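Local coordinates for apicoplast TIC22, putative (Plasmodium falciparum 3D7, PDB 4E6Z), which is an essential chaperone required for protein import into the apicoplast, probably working alongside the TIC complex, at residues 99-104 with 165-170. Sequence-based numbering, arbitrary orientation.
Sequences VCYMFL and YWKLIS
Y165 opens the parallel pairing with V99: its carbonyl O accepts the N-H of C100 at 3.0 Å, the donor lying well above the carbonyl plane, and V99 CG2 meets the edge of its ring. On the face shared by C100, M102 and L168, W166 spreads its six-membered ring beside two chalcogens. C100 CB packs 3.5 Å from W166 CZ3, and C100 SG makes an oblique sulfur-aromatic contact. The side chain of selenomethionine M102 crosses that of W166 at about a right angle, and the bend at its chi3 (-59°) brings CE to 3.8 Å from W166 CB, while SE makes an oblique Met-aromatic contact with the six-membered ring. The backbone of K167 makes two bonds to the same neighbouring strand, its N donating to C100 O and its O accepting from M102 N, each 2.8 Å long. With its CG anti to N (chi1 177°), K167 rises alongside Y101 and lays CD 3.6 Å from Y101 CE1. L168 turns back to the W166 face, where its CD1 reaches L104 CG. I169 continues the ladder, its N donating to M102 O and its O accepting from L104 N, while I169 CB leans on F103 CD1 (3.7 Å). At S170, just past the strand, the contact ends with L104 CD1 against CA. The pair forms the parallel half of a mixed three-stranded sheet, with 97-103 in the centre, 92-94 antiparallel beyond it and 164-169 outermost. Helix 135-150 and strand 78-83 pack on M102 and W166; helix 106-119 packs on Y101 and F103, and E94 of strand 92-94 hydrogen-bonds Y101 OH.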
ATOM      1  N   VAL A  99      -5.669 -14.580 -11.470  1.00 66.47           N
ATOM      2  CA  VAL A  99      -5.135 -13.413 -10.779  1.00 65.64           C
ATOM      3  C   VAL A  99      -6.206 -12.506 -10.183  1.00 60.25           C
ATOM      4  O   VAL A  99      -7.188 -12.168 -10.840  1.00 59.72           O
ATOM      5  CB  VAL A  99      -4.250 -12.569 -11.713  1.00 60.25           C
ATOM      6  CG1 VAL A  99      -3.831 -11.283 -11.025  1.00 58.60           C
ATOM      7  CG2 VAL A  99      -3.034 -13.366 -12.140  1.00 66.16           C
ATOM      8  N   CYS A 100      -6.001 -12.115  -8.929  1.00 51.45           N
ATOM      9  CA  CYS A 100      -6.815 -11.081  -8.306  1.00 46.89           C
ATOM     10  C   CYS A 100      -5.950  -9.868  -7.960  1.00 44.05           C
ATOM     11  O   CYS A 100      -4.775 -10.009  -7.632  1.00 48.06           O
ATOM     12  CB  CYS A 100      -7.547 -11.618  -7.070  1.00 45.53           C
ATOM     13  SG  CYS A 100      -8.930 -12.740  -7.464  1.00 56.42           S
ATOM     14  N   TYR A 101      -6.543  -8.683  -8.045  1.00 39.84           N
ATOM     15  CA  TYR A 101      -5.820  -7.431  -7.861  1.00 36.88           C
ATOM     16  C   TYR A 101      -6.094  -6.785  -6.508  1.00 38.50           C
ATOM     17  O   TYR A 101      -7.242  -6.619  -6.105  1.00 36.85           O
ATOM     18  CB  TYR A 101      -6.176  -6.458  -8.986  1.00 36.89           C
ATOM     19  CG  TYR A 101      -5.686  -6.917 -10.337  1.00 53.68           C
ATOM     20  CD1 TYR A 101      -4.390  -6.651 -10.751  1.00 57.05           C
ATOM     21  CD2 TYR A 101      -6.513  -7.633 -11.193  1.00 61.51           C
ATOM     22  CE1 TYR A 101      -3.931  -7.076 -11.984  1.00 67.17           C
ATOM     23  CE2 TYR A 101      -6.064  -8.063 -12.430  1.00 68.06           C
ATOM     24  CZ  TYR A 101      -4.769  -7.782 -12.818  1.00 72.55           C
ATOM     25  OH  TYR A 101      -4.310  -8.200 -14.045  1.00 82.24           O
HETATM   26  N   MSE A 102      -5.026  -6.422  -5.813  1.00 37.20           N
HETATM   27  CA  MSE A 102      -5.138  -5.726  -4.541  1.00 41.60           C
HETATM   28  C   MSE A 102      -4.415  -4.387  -4.634  1.00 38.54           C
HETATM   29  O   MSE A 102      -3.239  -4.338  -4.980  1.00 39.83           O
HETATM   30  CB  MSE A 102      -4.526  -6.571  -3.433  1.00 42.52           C
HETATM   31  CG  MSE A 102      -5.080  -7.972  -3.378  1.00 37.49           C
HETATM   32 SE   MSE A 102      -4.302  -9.028  -1.944  1.00 52.46          SE
HETATM   33  CE  MSE A 102      -2.420  -8.946  -2.463  1.00 49.70           C
ATOM     34  N   PHE A 103      -5.123  -3.302  -4.343  1.00 40.33           N
ATOM     35  CA  PHE A 103      -4.570  -1.962  -4.516  1.00 29.70           C
ATOM     36  C   PHE A 103      -4.241  -1.307  -3.178  1.00 39.84           C
ATOM     37  O   PHE A 103      -5.028  -1.368  -2.233  1.00 35.90           O
ATOM     38  CB  PHE A 103      -5.543  -1.078  -5.300  1.00 29.87           C
ATOM     39  CG  PHE A 103      -5.870  -1.602  -6.673  1.00 36.19           C
ATOM     40  CD1 PHE A 103      -5.141  -1.191  -7.776  1.00 34.39           C
ATOM     41  CD2 PHE A 103      -6.908  -2.510  -6.857  1.00 32.22           C
ATOM     42  CE1 PHE A 103      -5.434  -1.672  -9.040  1.00 36.39           C
ATOM     43  CE2 PHE A 103      -7.212  -2.994  -8.122  1.00 41.76           C
ATOM     44  CZ  PHE A 103      -6.474  -2.573  -9.217  1.00 41.40           C
ATOM     45  N   LEU A 104      -3.070  -0.683  -3.101  1.00 40.14           N
ATOM     46  CA  LEU A 104      -2.695   0.070  -1.909  1.00 34.87           C
ATOM     47  C   LEU A 104      -3.357   1.443  -1.919  1.00 36.15           C
ATOM     48  O   LEU A 104      -3.514   2.074  -0.874  1.00 41.23           O
ATOM     49  CB  LEU A 104      -1.174   0.194  -1.801  1.00 26.31           C
ATOM     50  CG  LEU A 104      -0.484  -1.031  -1.194  1.00 34.57           C
ATOM     51  CD1 LEU A 104       0.979  -1.116  -1.607  1.00 37.29           C
ATOM     52  CD2 LEU A 104      -0.621  -1.022   0.325  1.00 34.64           C
ATOM     53  N   TYR A 165      -3.478 -16.134  -7.834  1.00 65.77           N
ATOM     54  CA  TYR A 165      -2.330 -15.270  -7.600  1.00 58.97           C
ATOM     55  C   TYR A 165      -2.791 -13.875  -7.181  1.00 55.49           C
ATOM     56  O   TYR A 165      -3.334 -13.118  -7.987  1.00 58.56           O
ATOM     57  CB  TYR A 165      -1.441 -15.194  -8.844  1.00 65.92           C
ATOM     58  CG  TYR A 165      -0.288 -14.222  -8.705  1.00 73.71           C
ATOM     59  CD1 TYR A 165       0.733 -14.451  -7.793  1.00 76.14           C
ATOM     60  CD2 TYR A 165      -0.220 -13.077  -9.488  1.00 77.61           C
ATOM     61  CE1 TYR A 165       1.786 -13.567  -7.661  1.00 76.19           C
ATOM     62  CE2 TYR A 165       0.831 -12.187  -9.364  1.00 80.00           C
ATOM     63  CZ  TYR A 165       1.830 -12.437  -8.448  1.00 81.78           C
ATOM     64  OH  TYR A 165       2.880 -11.552  -8.321  1.00 90.00           O
ATOM     65  N   TRP A 166      -2.579 -13.550  -5.911  1.00 48.38           N
ATOM     66  CA  TRP A 166      -2.958 -12.250  -5.375  1.00 53.52           C
ATOM     67  C   TRP A 166      -1.881 -11.212  -5.673  1.00 54.48           C
ATOM     68  O   TRP A 166      -0.801 -11.243  -5.087  1.00 57.64           O
ATOM     69  CB  TRP A 166      -3.201 -12.356  -3.869  1.00 52.51           C
ATOM     70  CG  TRP A 166      -4.288 -13.324  -3.528  1.00 60.75           C
ATOM     71  CD1 TRP A 166      -4.147 -14.647  -3.208  1.00 63.25           C
ATOM     72  CD2 TRP A 166      -5.692 -13.049  -3.487  1.00 62.10           C
ATOM     73  NE1 TRP A 166      -5.378 -15.207  -2.962  1.00 66.49           N
ATOM     74  CE2 TRP A 166      -6.344 -14.247  -3.130  1.00 65.11           C
ATOM     75  CE3 TRP A 166      -6.463 -11.904  -3.717  1.00 59.77           C
ATOM     76  CZ2 TRP A 166      -7.726 -14.334  -2.995  1.00 60.38           C
ATOM     77  CZ3 TRP A 166      -7.837 -11.992  -3.586  1.00 61.21           C
ATOM     78  CH2 TRP A 166      -8.454 -13.197  -3.227  1.00 59.23           C
ATOM     79  N   LYS A 167      -2.184 -10.299  -6.591  1.00 51.10           N
ATOM     80  CA  LYS A 167      -1.217  -9.304  -7.050  1.00 45.08           C
ATOM     81  C   LYS A 167      -1.409  -7.958  -6.355  1.00 44.89           C
ATOM     82  O   LYS A 167      -2.454  -7.323  -6.485  1.00 46.69           O
ATOM     83  CB  LYS A 167      -1.321  -9.135  -8.566  1.00 52.11           C
ATOM     84  CG  LYS A 167      -0.415  -8.072  -9.148  1.00 58.12           C
ATOM     85  CD  LYS A 167      -0.686  -7.881 -10.634  1.00 73.17           C
ATOM     86  CE  LYS A 167      -0.221  -9.080 -11.444  1.00 86.23           C
ATOM     87  NZ  LYS A 167       1.260  -9.234 -11.404  1.00 97.01           N
ATOM     88  N   LEU A 168      -0.388  -7.530  -5.620  1.00 40.61           N
ATOM     89  CA  LEU A 168      -0.436  -6.256  -4.911  1.00 43.69           C
ATOM     90  C   LEU A 168       0.001  -5.119  -5.832  1.00 42.97           C
ATOM     91  O   LEU A 168       1.056  -5.194  -6.461  1.00 49.93           O
ATOM     92  CB  LEU A 168       0.454  -6.313  -3.665  1.00 43.39           C
ATOM     93  CG  LEU A 168       0.487  -5.102  -2.725  1.00 46.12           C
ATOM     94  CD1 LEU A 168      -0.865  -4.869  -2.070  1.00 38.84           C
ATOM     95  CD2 LEU A 168       1.566  -5.285  -1.667  1.00 49.64           C
ATOM     96  N   ILE A 169      -0.813  -4.072  -5.909  1.00 39.12           N
ATOM     97  CA  ILE A 169      -0.511  -2.917  -6.751  1.00 43.66           C
ATOM     98  C   ILE A 169      -0.220  -1.659  -5.931  1.00 40.29           C
ATOM     99  O   ILE A 169      -1.128  -1.089  -5.322  1.00 39.00           O
ATOM    100  CB  ILE A 169      -1.686  -2.596  -7.695  1.00 44.74           C
ATOM    101  CG1 ILE A 169      -2.185  -3.864  -8.389  1.00 50.08           C
ATOM    102  CG2 ILE A 169      -1.275  -1.532  -8.706  1.00 37.01           C
ATOM    103  CD1 ILE A 169      -1.130  -4.554  -9.219  1.00 57.04           C
ATOM    104  N   SER A 170       1.037  -1.218  -5.932  1.00 40.28           N
ATOM    105  CA  SER A 170       1.401   0.020  -5.248  1.00 43.16           C
ATOM    106  C   SER A 170       0.665   1.207  -5.853  1.00 36.31           C
ATOM    107  O   SER A 170       0.235   1.157  -6.998  1.00 34.33           O
ATOM    108  CB  SER A 170       2.915   0.264  -5.311  1.00 47.33           C
ATOM    109  OG  SER A 170       3.620  -0.624  -4.465  1.00 49.06           O
TER